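PDB 5AED: sulfoquinovosidase from Escherichia coli, which hydrolyses sulfoquinovosyl diacylglycerides and simple sulfoquinovosides such as sulfoquinovosyl glycerol, releasing sulfoquinovose for use as a carbon and sulfur source. Local coordinates for residues 9-14 with 93-98; 103-108 with 224-229; 374-379 with 414-419. All coordinates share one frame; numbering follows the deposited sequence.

Interaction 1. Residues 9-14 with 93-98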
ATOM      1  N   LEU A   9      -6.880  23.879 -22.957  1.00 68.18           N
ATOM      2  CA  LEU A   9      -7.040  22.531 -23.334  1.00 63.24           C
ATOM      3  C   LEU A   9      -6.835  22.662 -24.825  1.00 60.62           C
ATOM      4  O   LEU A   9      -7.735  23.055 -25.535  1.00 66.67           O
ATOM      5  CB  LEU A   9      -8.452  22.105 -22.940  1.00 68.93           C
ATOM      6  CG  LEU A   9      -8.762  20.615 -22.884  1.00 67.29           C
ATOM      7  CD1 LEU A   9     -10.169  20.377 -22.371  1.00 69.20           C
ATOM      8  CD2 LEU A   9      -8.586  20.000 -24.249  1.00 64.96           C
ATOM      9  N   ASP A  10      -5.632  22.380 -25.298  1.00 56.98           N
ATOM     10  CA  ASP A  10      -5.239  22.741 -26.663  1.00 55.55           C
ATOM     11  C   ASP A  10      -5.184  21.565 -27.708  1.00 56.57           C
ATOM     12  O   ASP A  10      -4.169  20.866 -27.894  1.00 48.83           O
ATOM     13  CB  ASP A  10      -3.937  23.515 -26.560  1.00 58.37           C
ATOM     14  CG  ASP A  10      -3.302  23.782 -27.893  1.00 59.22           C
ATOM     15  OD1 ASP A  10      -3.994  23.691 -28.952  1.00 55.28           O
ATOM     16  OD2 ASP A  10      -2.082  24.059 -27.863  1.00 59.35           O
ATOM     17  N   PHE A  11      -6.278  21.412 -28.439  1.00 53.39           N
ATOM     18  CA  PHE A  11      -6.477  20.296 -29.355  1.00 50.72           C
ATOM     19  C   PHE A  11      -6.454  20.750 -30.787  1.00 55.75           C
ATOM     20  O   PHE A  11      -7.315  21.524 -31.183  1.00 56.35           O
ATOM     21  CB  PHE A  11      -7.843  19.712 -29.074  1.00 50.71           C
ATOM     22  CG  PHE A  11      -8.219  18.608 -29.982  1.00 51.49           C
ATOM     23  CD1 PHE A  11      -7.467  17.427 -30.005  1.00 53.43           C
ATOM     24  CD2 PHE A  11      -9.328  18.717 -30.800  1.00 56.32           C
ATOM     25  CE1 PHE A  11      -7.821  16.382 -30.840  1.00 54.30           C
ATOM     26  CE2 PHE A  11      -9.692  17.672 -31.636  1.00 59.53           C
ATOM     27  CZ  PHE A  11      -8.930  16.503 -31.665  1.00 57.26           C
ATOM     28  N   GLN A  12      -5.517  20.235 -31.579  1.00 56.42           N
ATOM     29  CA  GLN A  12      -5.389  20.597 -32.982  1.00 56.34           C
ATOM     30  C   GLN A  12      -5.424  19.378 -33.904  1.00 60.82           C
ATOM     31  O   GLN A  12      -4.459  18.617 -33.937  1.00 64.84           O
ATOM     32  CB  GLN A  12      -4.086  21.313 -33.166  1.00 58.02           C
ATOM     33  CG  GLN A  12      -3.823  22.333 -32.086  1.00 64.20           C
ATOM     34  CD  GLN A  12      -2.471  22.949 -32.240  1.00 66.21           C
ATOM     35  OE1 GLN A  12      -1.838  22.831 -33.288  1.00 72.64           O
ATOM     36  NE2 GLN A  12      -1.998  23.591 -31.191  1.00 72.00           N
ATOM     37  N   PHE A  13      -6.530  19.198 -34.637  1.00 62.23           N
ATOM     38  CA  PHE A  13      -6.658  18.152 -35.680  1.00 62.44           C
ATOM     39  C   PHE A  13      -6.274  18.683 -37.051  1.00 66.47           C
ATOM     40  O   PHE A  13      -6.377  19.888 -37.298  1.00 70.18           O
ATOM     41  CB  PHE A  13      -8.098  17.601 -35.756  1.00 65.64           C
ATOM     42  CG  PHE A  13      -8.171  16.143 -36.141  1.00 61.52           C
ATOM     43  CD1 PHE A  13      -8.104  15.154 -35.167  0.20 56.61           C
ATOM     44  CD2 PHE A  13      -8.280  15.759 -37.464  0.20 56.86           C
ATOM     45  CE1 PHE A  13      -8.185  13.819 -35.509  0.20 54.86           C
ATOM     46  CE2 PHE A  13      -8.343  14.423 -37.806  0.20 54.97           C
ATOM     47  CZ  PHE A  13      -8.303  13.455 -36.829  0.20 53.86           C
ATOM     48  N   HIS A  14      -5.825  17.772 -37.923  1.00 67.06           N
ATOM     49  CA  HIS A  14      -5.617  18.020 -39.366  1.00 66.65           C
ATOM     50  C   HIS A  14      -6.346  16.907 -40.154  1.00 70.54           C
ATOM     51  O   HIS A  14      -5.786  15.819 -40.391  1.00 66.80           O
ATOM     52  CB  HIS A  14      -4.118  18.093 -39.742  1.00 68.13           C
ATOM     53  CG  HIS A  14      -3.282  18.898 -38.792  1.00 77.23           C
ATOM     54  ND1 HIS A  14      -2.174  18.383 -38.149  1.00 88.97           N
ATOM     55  CD2 HIS A  14      -3.405  20.173 -38.356  1.00 82.27           C
ATOM     56  CE1 HIS A  14      -1.647  19.304 -37.363  1.00 85.77           C
ATOM     57  NE2 HIS A  14      -2.378  20.400 -37.467  1.00 90.12           N
ATOM     58  N   LEU A  93     -12.967   8.283 -29.099  1.00 36.13           N
ATOM     59  CA  LEU A  93     -12.344   8.980 -28.003  1.00 37.25           C
ATOM     60  C   LEU A  93     -13.060  10.316 -27.804  1.00 40.06           C
ATOM     61  O   LEU A  93     -13.041  11.168 -28.697  1.00 41.05           O
ATOM     62  CB  LEU A  93     -10.845   9.200 -28.287  1.00 38.15           C
ATOM     63  CG  LEU A  93     -10.049  10.117 -27.332  1.00 41.83           C
ATOM     64  CD1 LEU A  93     -10.120   9.565 -25.907  1.00 40.85           C
ATOM     65  CD2 LEU A  93      -8.588  10.285 -27.763  1.00 41.49           C
ATOM     66  N   ASN A  94     -13.679  10.509 -26.635  1.00 38.49           N
ATOM     67  CA  ASN A  94     -14.158  11.817 -26.278  1.00 38.96           C
ATOM     68  C   ASN A  94     -13.158  12.564 -25.383  1.00 41.60           C
ATOM     69  O   ASN A  94     -12.659  12.025 -24.371  1.00 39.78           O
ATOM     70  CB  ASN A  94     -15.546  11.731 -25.685  1.00 42.29           C
ATOM     71  CG  ASN A  94     -16.365  12.960 -26.013  1.00 48.59           C
ATOM     72  OD1 ASN A  94     -17.117  12.987 -26.980  1.00 51.05           O
ATOM     73  ND2 ASN A  94     -16.143  14.020 -25.263  1.00 53.96           N
ATOM     74  N   ILE A  95     -12.791  13.772 -25.821  1.00 38.87           N
ATOM     75  CA  ILE A  95     -11.869  14.645 -25.117  1.00 37.95           C
ATOM     76  C   ILE A  95     -12.699  15.770 -24.544  1.00 44.64           C
ATOM     77  O   ILE A  95     -13.468  16.414 -25.260  1.00 45.27           O
ATOM     78  CB  ILE A  95     -10.827  15.236 -26.060  1.00 39.66           C
ATOM     79  CG1 ILE A  95     -10.034  14.148 -26.795  1.00 40.68           C
ATOM     80  CG2 ILE A  95      -9.843  16.102 -25.298  1.00 38.29           C
ATOM     81  CD1 ILE A  95      -8.986  14.706 -27.764  1.00 40.16           C
ATOM     82  N   SER A  96     -12.575  16.004 -23.250  1.00 49.15           N
ATOM     83  CA  SER A  96     -13.356  17.064 -22.591  1.00 52.21           C
ATOM     84  C   SER A  96     -12.722  17.454 -21.285  1.00 55.91           C
ATOM     85  O   SER A  96     -11.618  16.983 -20.975  1.00 48.49           O
ATOM     86  CB  SER A  96     -14.804  16.647 -22.380  1.00 51.30           C
ATOM     87  OG  SER A  96     -14.951  15.950 -21.183  1.00 55.85           O
ATOM     88  N   ALA A  97     -13.370  18.376 -20.567  1.00 56.44           N
ATOM     89  CA  ALA A  97     -12.934  18.774 -19.223  1.00 59.60           C
ATOM     90  C   ALA A  97     -14.081  18.524 -18.241  1.00 58.96           C
ATOM     91  O   ALA A  97     -15.233  18.806 -18.554  1.00 62.03           O
ATOM     92  CB  ALA A  97     -12.446  20.216 -19.198  1.00 58.72           C
ATOM     93  N   ASP A  98     -13.761  17.921 -17.088  1.00 65.38           N
ATOM     94  CA  ASP A  98     -14.769  17.571 -16.069  1.00 66.14           C
ATOM     95  C   ASP A  98     -15.106  18.790 -15.184  1.00 65.31           C
ATOM     96  O   ASP A  98     -14.562  19.894 -15.395  1.00 56.95           O
ATOM     97  CB  ASP A  98     -14.379  16.278 -15.281  1.00 61.34           C
ATOM     98  CG  ASP A  98     -13.336  16.491 -14.151  1.00 58.58           C
ATOM     99  OD1 ASP A  98     -12.806  17.617 -13.943  1.00 55.47           O
ATOM    100  OD2 ASP A  98     -13.041  15.463 -13.475  1.00 53.34           O
TER
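Ile95 meets both Phe11 and Leu9, and it is the first residue of 93-98 to touch 9-14. Its CD1 methyl approaches the Phe11 ring obliquely, 3.7 Å from CE1 of Phe11 and 3.8 Å from its CD1. The two side chains cross at about a right angle. CG1 of Ile95 is anti to its own carbonyl carbon and beside the backbone N (chi1 -57°), and it carries CD1 to the ring, while the CG2 branch turns to the other neighbour and comes within 4.2 Å of Leu9 CD2. Ser96 points its side chain away from 9-14. Its backbone carbonyl still takes part, with O 3.9 Å from Leu9 CD1. That same methyl ends 3.9 Å from Ala97 CB, where the contact closes. Leu9 is extended, and its two methyls divide the work: CD2 serves Ile95, and CD1 serves Ser96 and Ala97. The strands run roughly antiparallel, at 152°, but their axes stay 9.2 Å apart. This is the spacing of packed layers and not of paired strands, and the side-chain contacts are all apolar. Strand 19-24 pairs with 9-14, and strands 79-84 and 103-109 flank 90-97. Trp79 meets the Phe11 ring as well. Face-to-face packing of antiparallel sheets is typical of a beta-sandwich, here in the N-terminal beta-rich part, with 90-97 in the galactose mutarotase-like domain of family 31 glycosidases.

Interaction 2. Residues 103-108 with 224-229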
ATOM      1  N   LEU A 103      -8.552  17.315 -17.399  1.00 38.61           N
ATOM      2  CA  LEU A 103      -8.667  16.647 -18.712  1.00 36.09           C
ATOM      3  C   LEU A 103      -9.261  15.243 -18.553  1.00 36.36           C
ATOM      4  O   LEU A 103      -8.716  14.428 -17.820  1.00 35.49           O
ATOM      5  CB  LEU A 103      -7.272  16.557 -19.374  1.00 38.27           C
ATOM      6  CG  LEU A 103      -7.211  15.731 -20.667  1.00 36.38           C
ATOM      7  CD1 LEU A 103      -8.047  16.369 -21.764  1.00 38.57           C
ATOM      8  CD2 LEU A 103      -5.788  15.511 -21.090  1.00 36.09           C
ATOM      9  N   LEU A 104     -10.362  14.973 -19.235  1.00 33.90           N
ATOM     10  CA  LEU A 104     -11.098  13.721 -19.185  1.00 38.10           C
ATOM     11  C   LEU A 104     -11.071  13.080 -20.568  1.00 39.36           C
ATOM     12  O   LEU A 104     -11.517  13.704 -21.522  1.00 37.34           O
ATOM     13  CB  LEU A 104     -12.569  13.972 -18.807  1.00 35.99           C
ATOM     14  CG  LEU A 104     -13.495  12.755 -18.756  1.00 37.65           C
ATOM     15  CD1 LEU A 104     -12.985  11.728 -17.736  1.00 40.44           C
ATOM     16  CD2 LEU A 104     -14.967  13.135 -18.498  1.00 34.71           C
ATOM     17  N   LEU A 105     -10.604  11.826 -20.641  1.00 35.13           N
ATOM     18  CA  LEU A 105     -10.485  11.026 -21.884  1.00 38.10           C
ATOM     19  C   LEU A 105     -11.390   9.843 -21.711  1.00 39.21           C
ATOM     20  O   LEU A 105     -11.217   9.091 -20.741  1.00 38.64           O
ATOM     21  CB  LEU A 105      -9.041  10.514 -22.075  1.00 38.42           C
ATOM     22  CG  LEU A 105      -8.082  11.296 -22.937  1.00 44.56           C
ATOM     23  CD1 LEU A 105      -8.288  12.790 -22.838  1.00 45.85           C
ATOM     24  CD2 LEU A 105      -6.628  10.884 -22.701  1.00 44.21           C
ATOM     25  N   GLU A 106     -12.368   9.678 -22.606  1.00 37.03           N
ATOM     26  CA  GLU A 106     -13.271   8.547 -22.586  1.00 35.64           C
ATOM     27  C   GLU A 106     -13.161   7.793 -23.879  1.00 36.39           C
ATOM     28  O   GLU A 106     -13.525   8.309 -24.948  1.00 29.20           O
ATOM     29  CB  GLU A 106     -14.705   9.000 -22.415  1.00 40.94           C
ATOM     30  CG  GLU A 106     -14.992   9.446 -21.001  1.00 43.53           C
ATOM     31  CD  GLU A 106     -16.282  10.241 -20.883  1.00 49.62           C
ATOM     32  OE1 GLU A 106     -16.357  11.332 -21.508  1.00 48.84           O
ATOM     33  OE2 GLU A 106     -17.190   9.789 -20.146  1.00 52.97           O
ATOM     34  N   LEU A 107     -12.659   6.571 -23.766  1.00 36.41           N
ATOM     35  CA  LEU A 107     -12.466   5.655 -24.890  1.00 38.35           C
ATOM     36  C   LEU A 107     -13.575   4.620 -24.856  1.00 36.71           C
ATOM     37  O   LEU A 107     -13.892   4.050 -23.773  1.00 35.66           O
ATOM     38  CB  LEU A 107     -11.122   4.934 -24.773  1.00 41.67           C
ATOM     39  CG  LEU A 107      -9.914   5.492 -25.491  1.00 45.33           C
ATOM     40  CD1 LEU A 107      -8.679   4.706 -25.071  1.00 45.35           C
ATOM     41  CD2 LEU A 107     -10.089   5.406 -27.012  1.00 45.91           C
ATOM     42  N   GLN A 108     -14.178   4.353 -26.012  1.00 36.75           N
ATOM     43  CA  GLN A 108     -15.156   3.283 -26.106  1.00 37.56           C
ATOM     44  C   GLN A 108     -14.976   2.525 -27.429  1.00 35.04           C
ATOM     45  O   GLN A 108     -15.115   3.086 -28.504  1.00 33.50           O
ATOM     46  CB  GLN A 108     -16.592   3.857 -25.906  1.00 38.86           C
ATOM     47  CG  GLN A 108     -17.731   2.879 -26.162  1.00 42.58           C
ATOM     48  CD  GLN A 108     -17.796   1.736 -25.155  1.00 50.23           C
ATOM     49  OE1 GLN A 108     -18.222   1.925 -24.004  1.00 57.56           O
ATOM     50  NE2 GLN A 108     -17.384   0.525 -25.583  1.00 50.84           N
ATOM     51  N   LEU A 224      -9.755   7.984 -18.489  1.00 28.62           N
ATOM     52  CA  LEU A 224      -8.589   8.564 -17.835  1.00 31.69           C
ATOM     53  C   LEU A 224      -8.808  10.026 -17.499  1.00 35.54           C
ATOM     54  O   LEU A 224      -9.450  10.737 -18.270  1.00 34.88           O
ATOM     55  CB  LEU A 224      -7.341   8.493 -18.717  1.00 30.85           C
ATOM     56  CG  LEU A 224      -7.023   7.178 -19.411  1.00 32.13           C
ATOM     57  CD1 LEU A 224      -7.961   6.889 -20.576  1.00 31.43           C
ATOM     58  CD2 LEU A 224      -5.541   7.117 -19.838  1.00 33.25           C
ATOM     59  N   ARG A 225      -8.208  10.485 -16.393  1.00 37.25           N
ATOM     60  CA  ARG A 225      -8.260  11.894 -15.951  1.00 36.19           C
ATOM     61  C   ARG A 225      -6.878  12.370 -15.611  1.00 36.64           C
ATOM     62  O   ARG A 225      -6.091  11.627 -14.970  1.00 31.17           O
ATOM     63  CB  ARG A 225      -9.052  12.033 -14.649  1.00 43.20           C
ATOM     64  CG  ARG A 225     -10.541  12.085 -14.752  1.00 45.25           C
ATOM     65  CD  ARG A 225     -11.156  12.106 -13.345  1.00 49.27           C
ATOM     66  NE  ARG A 225     -12.169  11.067 -13.292  1.00 52.44           N
ATOM     67  CZ  ARG A 225     -13.346  11.140 -13.905  1.00 57.70           C
ATOM     68  NH1 ARG A 225     -13.703  12.234 -14.582  1.00 65.56           N
ATOM     69  NH2 ARG A 225     -14.178  10.111 -13.848  1.00 60.14           N
ATOM     70  N   PHE A 226      -6.581  13.607 -15.995  1.00 32.05           N
ATOM     71  CA  PHE A 226      -5.312  14.265 -15.674  1.00 32.63           C
ATOM     72  C   PHE A 226      -5.488  15.630 -15.033  1.00 36.31           C
ATOM     73  O   PHE A 226      -6.448  16.378 -15.341  1.00 35.17           O
ATOM     74  CB  PHE A 226      -4.476  14.511 -16.919  1.00 32.68           C
ATOM     75  CG  PHE A 226      -4.299  13.303 -17.801  1.00 31.34           C
ATOM     76  CD1 PHE A 226      -5.352  12.791 -18.519  1.00 29.72           C
ATOM     77  CD2 PHE A 226      -3.035  12.766 -17.992  1.00 33.39           C
ATOM     78  CE1 PHE A 226      -5.168  11.738 -19.385  1.00 32.07           C
ATOM     79  CE2 PHE A 226      -2.843  11.703 -18.839  1.00 31.18           C
ATOM     80  CZ  PHE A 226      -3.912  11.174 -19.526  1.00 31.75           C
ATOM     81  N   GLU A 227      -4.511  15.999 -14.214  1.00 36.88           N
ATOM     82  CA  GLU A 227      -4.524  17.324 -13.627  1.00 38.21           C
ATOM     83  C   GLU A 227      -3.106  17.695 -13.443  1.00 36.64           C
ATOM     84  O   GLU A 227      -2.262  16.794 -13.203  1.00 33.28           O
ATOM     85  CB  GLU A 227      -5.290  17.292 -12.304  1.00 41.45           C
ATOM     86  CG  GLU A 227      -6.132  18.492 -12.102  1.00 41.08           C
ATOM     87  CD  GLU A 227      -6.843  18.533 -10.778  1.00 43.73           C
ATOM     88  OE1 GLU A 227      -7.081  17.476 -10.091  1.00 39.64           O
ATOM     89  OE2 GLU A 227      -7.199  19.684 -10.442  1.00 46.99           O
ATOM     90  N   CYS A 228      -2.824  18.992 -13.633  1.00 35.63           N
ATOM     91  CA  CYS A 228      -1.513  19.569 -13.475  1.00 33.94           C
ATOM     92  C   CYS A 228      -1.395  20.421 -12.255  1.00 35.10           C
ATOM     93  O   CYS A 228      -2.368  20.764 -11.629  1.00 32.98           O
ATOM     94  CB  CYS A 228      -1.163  20.413 -14.658  1.00 39.72           C
ATOM     95  SG  CYS A 228      -1.077  19.495 -16.205  1.00 40.12           S
ATOM     96  N   ALA A 229      -0.162  20.711 -11.893  1.00 35.79           N
ATOM     97  CA  ALA A 229       0.102  21.639 -10.807  1.00 36.77           C
ATOM     98  C   ALA A 229       1.497  22.183 -10.919  1.00 36.84           C
ATOM     99  O   ALA A 229       2.323  21.629 -11.678  1.00 37.20           O
ATOM    100  CB  ALA A 229      -0.111  20.968  -9.455  1.00 39.36           C
TER
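Leu103 and Phe226 pair across two neighbouring antiparallel strands, and their side chains lie side by side on one face of the sheet. CD2 of Leu103 is 3.8 Å from CD1 of Phe226. Leu105 comes to the same ring from further along, its CD2 3.7 Å from Phe226 CE1. Leu224 adds to this buried apolar face, with its CD1 4.1 Å from Leu105 CB. On the other face Leu104 and Arg225 run alongside each other. The Leu104 CD1 methyl sits 3.3 Å from Arg225 NH1, approaching the guanidinium obliquely. The arginine chain bends partway along, and NH2 forms a salt bridge with Asp198.

The backbone sets this register. Leu105 and Leu224 form a hydrogen-bonded pair: Leu105 N gives a nearly straight bond to Leu224 O (2.9 Å, 169°), and Leu224 N returns one to Leu105 O. Phe226 N donates to Leu103 O, whereas the return bond from Leu103 N is weak. Leu104 and Arg225 form the non-hydrogen-bonded pair between them. Further out, Leu93 and Ile95 on one flank and Cys195 on the other continue the apolar face. Such antiparallel pairing, with one face of buried apolar side chains, is typical of the beta-sandwich of galactose mutarotase-like domains.

Interaction 3. Residues 374-379 with 414-419; sequences VVDLTN and TYLHNG
The His417 ring and the Asn379 amide are stacked, with their planes only 19° apart. Asn379 CG lies 3.7 Å above one face of the ring, displaced toward its rim, and CB of Asn379 makes an off-centre CH-pi contact with the same ring. Thr378 O approaches the ring obliquely. Asn379 is also the N-cap of helix 380-395, its OD1 accepting from Glu381 N.

The carboxylate of Asp376 ties the two loops together. Its OD2 takes the backbone N of His417 at 2.9 Å, on the syn side and 17° out of the plane. OD1 is gripped twice from one face, by Thr378 OG1 at 2.7 Å and by Thr378 N at 3.1 Å. The bond to Thr378 N makes an Asx turn. With the bond to OD2, these hold the rotation of the carboxylate. Leu416 CD1 packs against OD1. Thr378 OG1 also accepts from Asn418 N (3.2 Å). Chi1 of 82° sets the hydroxyl between its own backbone N and carbonyl carbon, from where it reaches both Asp376 OD1 and Asn418 N. The Asn418 side chain crosses Thr378 at about a right angle, and its OD1 accepts from Val420 N.

Both segments hold type I turns. Asp376 to Asn379 follows strand 371-374 and ends directly at helix 380-395. Leu416 to Gly419 comes shortly before helix 422-443, whose Met425 and Trp429 touch Thr378.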
ATOM      1  N   VAL A 374     -16.198 -16.833   0.907  1.00 43.95           N
ATOM      2  CA  VAL A 374     -15.893 -15.470   0.504  1.00 38.49           C
ATOM      3  C   VAL A 374     -17.070 -14.601   0.783  1.00 35.70           C
ATOM      4  O   VAL A 374     -18.112 -14.703   0.131  1.00 42.52           O
ATOM      5  CB  VAL A 374     -15.514 -15.431  -0.996  1.00 40.96           C
ATOM      6  CG1 VAL A 374     -15.204 -13.984  -1.471  1.00 40.33           C
ATOM      7  CG2 VAL A 374     -14.312 -16.327  -1.215  1.00 40.23           C
ATOM      8  N   VAL A 375     -16.933 -13.721   1.744  1.00 33.40           N
ATOM      9  CA  VAL A 375     -18.040 -12.847   2.038  1.00 36.11           C
ATOM     10  C   VAL A 375     -18.256 -11.955   0.802  1.00 40.95           C
ATOM     11  O   VAL A 375     -17.294 -11.318   0.330  1.00 43.38           O
ATOM     12  CB  VAL A 375     -17.802 -12.013   3.329  1.00 38.38           C
ATOM     13  CG1 VAL A 375     -18.955 -11.041   3.543  1.00 40.30           C
ATOM     14  CG2 VAL A 375     -17.597 -12.922   4.557  1.00 38.04           C
ATOM     15  N   ASP A 376     -19.489 -11.936   0.261  1.00 39.49           N
ATOM     16  CA  ASP A 376     -19.819 -11.150  -0.953  1.00 40.51           C
ATOM     17  C   ASP A 376     -20.125  -9.724  -0.583  1.00 38.91           C
ATOM     18  O   ASP A 376     -21.287  -9.324  -0.408  1.00 38.38           O
ATOM     19  CB  ASP A 376     -20.976 -11.780  -1.754  1.00 42.31           C
ATOM     20  CG  ASP A 376     -21.085 -11.248  -3.168  1.00 43.01           C
ATOM     21  OD1 ASP A 376     -20.542 -10.170  -3.508  1.00 46.56           O
ATOM     22  OD2 ASP A 376     -21.728 -11.944  -3.981  1.00 45.66           O
ATOM     23  N   LEU A 377     -19.062  -8.929  -0.533  1.00 36.55           N
ATOM     24  CA  LEU A 377     -19.189  -7.514  -0.256  1.00 38.40           C
ATOM     25  C   LEU A 377     -19.989  -6.713  -1.300  1.00 38.04           C
ATOM     26  O   LEU A 377     -20.355  -5.582  -1.027  1.00 37.48           O
ATOM     27  CB  LEU A 377     -17.810  -6.881  -0.024  1.00 39.79           C
ATOM     28  CG  LEU A 377     -16.984  -7.546   1.084  1.00 41.56           C
ATOM     29  CD1 LEU A 377     -15.586  -6.963   1.108  1.00 41.44           C
ATOM     30  CD2 LEU A 377     -17.669  -7.372   2.429  1.00 45.17           C
ATOM     31  N   THR A 378     -20.244  -7.269  -2.485  1.00 38.03           N
ATOM     32  CA  THR A 378     -21.163  -6.601  -3.439  1.00 38.44           C
ATOM     33  C   THR A 378     -22.657  -6.841  -3.116  1.00 42.60           C
ATOM     34  O   THR A 378     -23.520  -6.222  -3.740  1.00 37.49           O
ATOM     35  CB  THR A 378     -20.912  -7.018  -4.903  1.00 38.94           C
ATOM     36  OG1 THR A 378     -21.572  -8.268  -5.167  1.00 39.04           O
ATOM     37  CG2 THR A 378     -19.351  -7.113  -5.238  1.00 35.48           C
ATOM     38  N   ASN A 379     -22.952  -7.779  -2.210  1.00 44.06           N
ATOM     39  CA  ASN A 379     -24.327  -8.050  -1.768  1.00 46.21           C
ATOM     40  C   ASN A 379     -24.626  -7.017  -0.688  1.00 43.54           C
ATOM     41  O   ASN A 379     -23.993  -7.028   0.349  1.00 40.14           O
ATOM     42  CB  ASN A 379     -24.382  -9.486  -1.255  1.00 54.30           C
ATOM     43  CG  ASN A 379     -25.764  -9.931  -0.769  1.00 53.00           C
ATOM     44  OD1 ASN A 379     -26.603  -9.123  -0.350  1.00 52.94           O
ATOM     45  ND2 ASN A 379     -25.955 -11.246  -0.748  1.00 47.54           N
ATOM     46  N   THR A 414     -15.058 -16.648  -9.110  1.00 40.63           N
ATOM     47  CA  THR A 414     -16.246 -16.405  -8.296  1.00 41.09           C
ATOM     48  C   THR A 414     -17.353 -15.744  -9.139  1.00 42.58           C
ATOM     49  O   THR A 414     -17.073 -15.191 -10.198  1.00 47.67           O
ATOM     50  CB  THR A 414     -15.954 -15.469  -7.093  1.00 45.69           C
ATOM     51  OG1 THR A 414     -15.207 -14.318  -7.525  1.00 40.78           O
ATOM     52  CG2 THR A 414     -15.182 -16.197  -6.043  1.00 46.77           C
ATOM     53  N   TYR A 415     -18.592 -15.809  -8.653  1.00 43.09           N
ATOM     54  CA  TYR A 415     -19.775 -15.136  -9.237  1.00 45.23           C
ATOM     55  C   TYR A 415     -20.409 -14.304  -8.126  1.00 41.12           C
ATOM     56  O   TYR A 415     -20.672 -14.829  -7.062  1.00 42.79           O
ATOM     57  CB  TYR A 415     -20.759 -16.158  -9.864  1.00 48.43           C
ATOM     58  CG  TYR A 415     -20.126 -16.860 -11.049  1.00 49.03           C
ATOM     59  CD1 TYR A 415     -19.201 -17.885 -10.854  1.00 50.00           C
ATOM     60  CD2 TYR A 415     -20.356 -16.433 -12.350  1.00 56.26           C
ATOM     61  CE1 TYR A 415     -18.546 -18.492 -11.924  1.00 53.77           C
ATOM     62  CE2 TYR A 415     -19.709 -17.044 -13.435  1.00 58.43           C
ATOM     63  CZ  TYR A 415     -18.806 -18.068 -13.214  1.00 57.40           C
ATOM     64  OH  TYR A 415     -18.148 -18.681 -14.251  1.00 60.85           O
ATOM     65  N   LEU A 416     -20.569 -13.007  -8.375  1.00 39.41           N
ATOM     66  CA  LEU A 416     -20.910 -12.023  -7.356  1.00 40.50           C
ATOM     67  C   LEU A 416     -22.319 -11.475  -7.561  1.00 41.60           C
ATOM     68  O   LEU A 416     -22.810 -11.382  -8.677  1.00 39.71           O
ATOM     69  CB  LEU A 416     -19.938 -10.827  -7.381  1.00 42.82           C
ATOM     70  CG  LEU A 416     -18.444 -11.002  -7.060  1.00 43.80           C
ATOM     71  CD1 LEU A 416     -18.253 -11.872  -5.830  1.00 44.36           C
ATOM     72  CD2 LEU A 416     -17.666 -11.586  -8.236  1.00 44.11           C
ATOM     73  N   HIS A 417     -22.905 -11.013  -6.462  1.00 44.77           N
ATOM     74  CA  HIS A 417     -24.296 -10.566  -6.386  1.00 43.66           C
ATOM     75  C   HIS A 417     -24.610  -9.403  -7.307  1.00 51.46           C
ATOM     76  O   HIS A 417     -25.733  -9.258  -7.743  1.00 54.62           O
ATOM     77  CB  HIS A 417     -24.593 -10.176  -4.950  1.00 45.86           C
ATOM     78  CG  HIS A 417     -26.027  -9.861  -4.686  1.00 54.99           C
ATOM     79  ND1 HIS A 417     -26.559  -8.600  -4.875  1.00 57.46           N
ATOM     80  CD2 HIS A 417     -27.042 -10.642  -4.244  1.00 55.72           C
ATOM     81  CE1 HIS A 417     -27.841  -8.616  -4.554  1.00 58.47           C
ATOM     82  NE2 HIS A 417     -28.158  -9.844  -4.173  1.00 58.95           N
ATOM     83  N   ASN A 418     -23.631  -8.553  -7.587  1.00 50.97           N
ATOM     84  CA  ASN A 418     -23.849  -7.385  -8.444  1.00 46.41           C
ATOM     85  C   ASN A 418     -23.723  -7.729  -9.915  1.00 44.38           C
ATOM     86  O   ASN A 418     -23.911  -6.893 -10.765  1.00 46.51           O
ATOM     87  CB  ASN A 418     -22.892  -6.261  -8.065  1.00 43.10           C
ATOM     88  CG  ASN A 418     -21.424  -6.529  -8.503  1.00 43.98           C
ATOM     89  OD1 ASN A 418     -21.027  -7.642  -8.909  1.00 39.08           O
ATOM     90  ND2 ASN A 418     -20.615  -5.479  -8.413  1.00 41.83           N
ATOM     91  N   GLY A 419     -23.342  -8.949 -10.219  1.00 42.87           N
ATOM     92  CA  GLY A 419     -23.279  -9.386 -11.605  1.00 43.72           C
ATOM     93  C   GLY A 419     -22.078  -8.958 -12.423  1.00 43.54           C
ATOM     94  O   GLY A 419     -22.053  -9.206 -13.638  1.00 40.60           O
TER

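Interactions 1 and 2 are neighbours in the N-terminal domain, with centres about 10 Å apart. Strands 90-97 and 103-109 follow each other in the chain and pair in the sheet: Ser96 O lies 2.9 Å from Leu104 N, and Asn94 N lies 2.8 Å from Glu106 O, both probable hydrogen bonds. Interaction 2 therefore continues, by one more strand pair, the sheet against which 9-14 packs in interaction 1. Interaction 3 belongs to the TIM-barrel domain. Its nearest atoms are about 16 Å from interaction 2 and about 23 Å from interaction 1. All three lie away from the active site and the substrate-binding residues, although the nucleophile Asp405 falls between the two segments of interaction 3 in sequence.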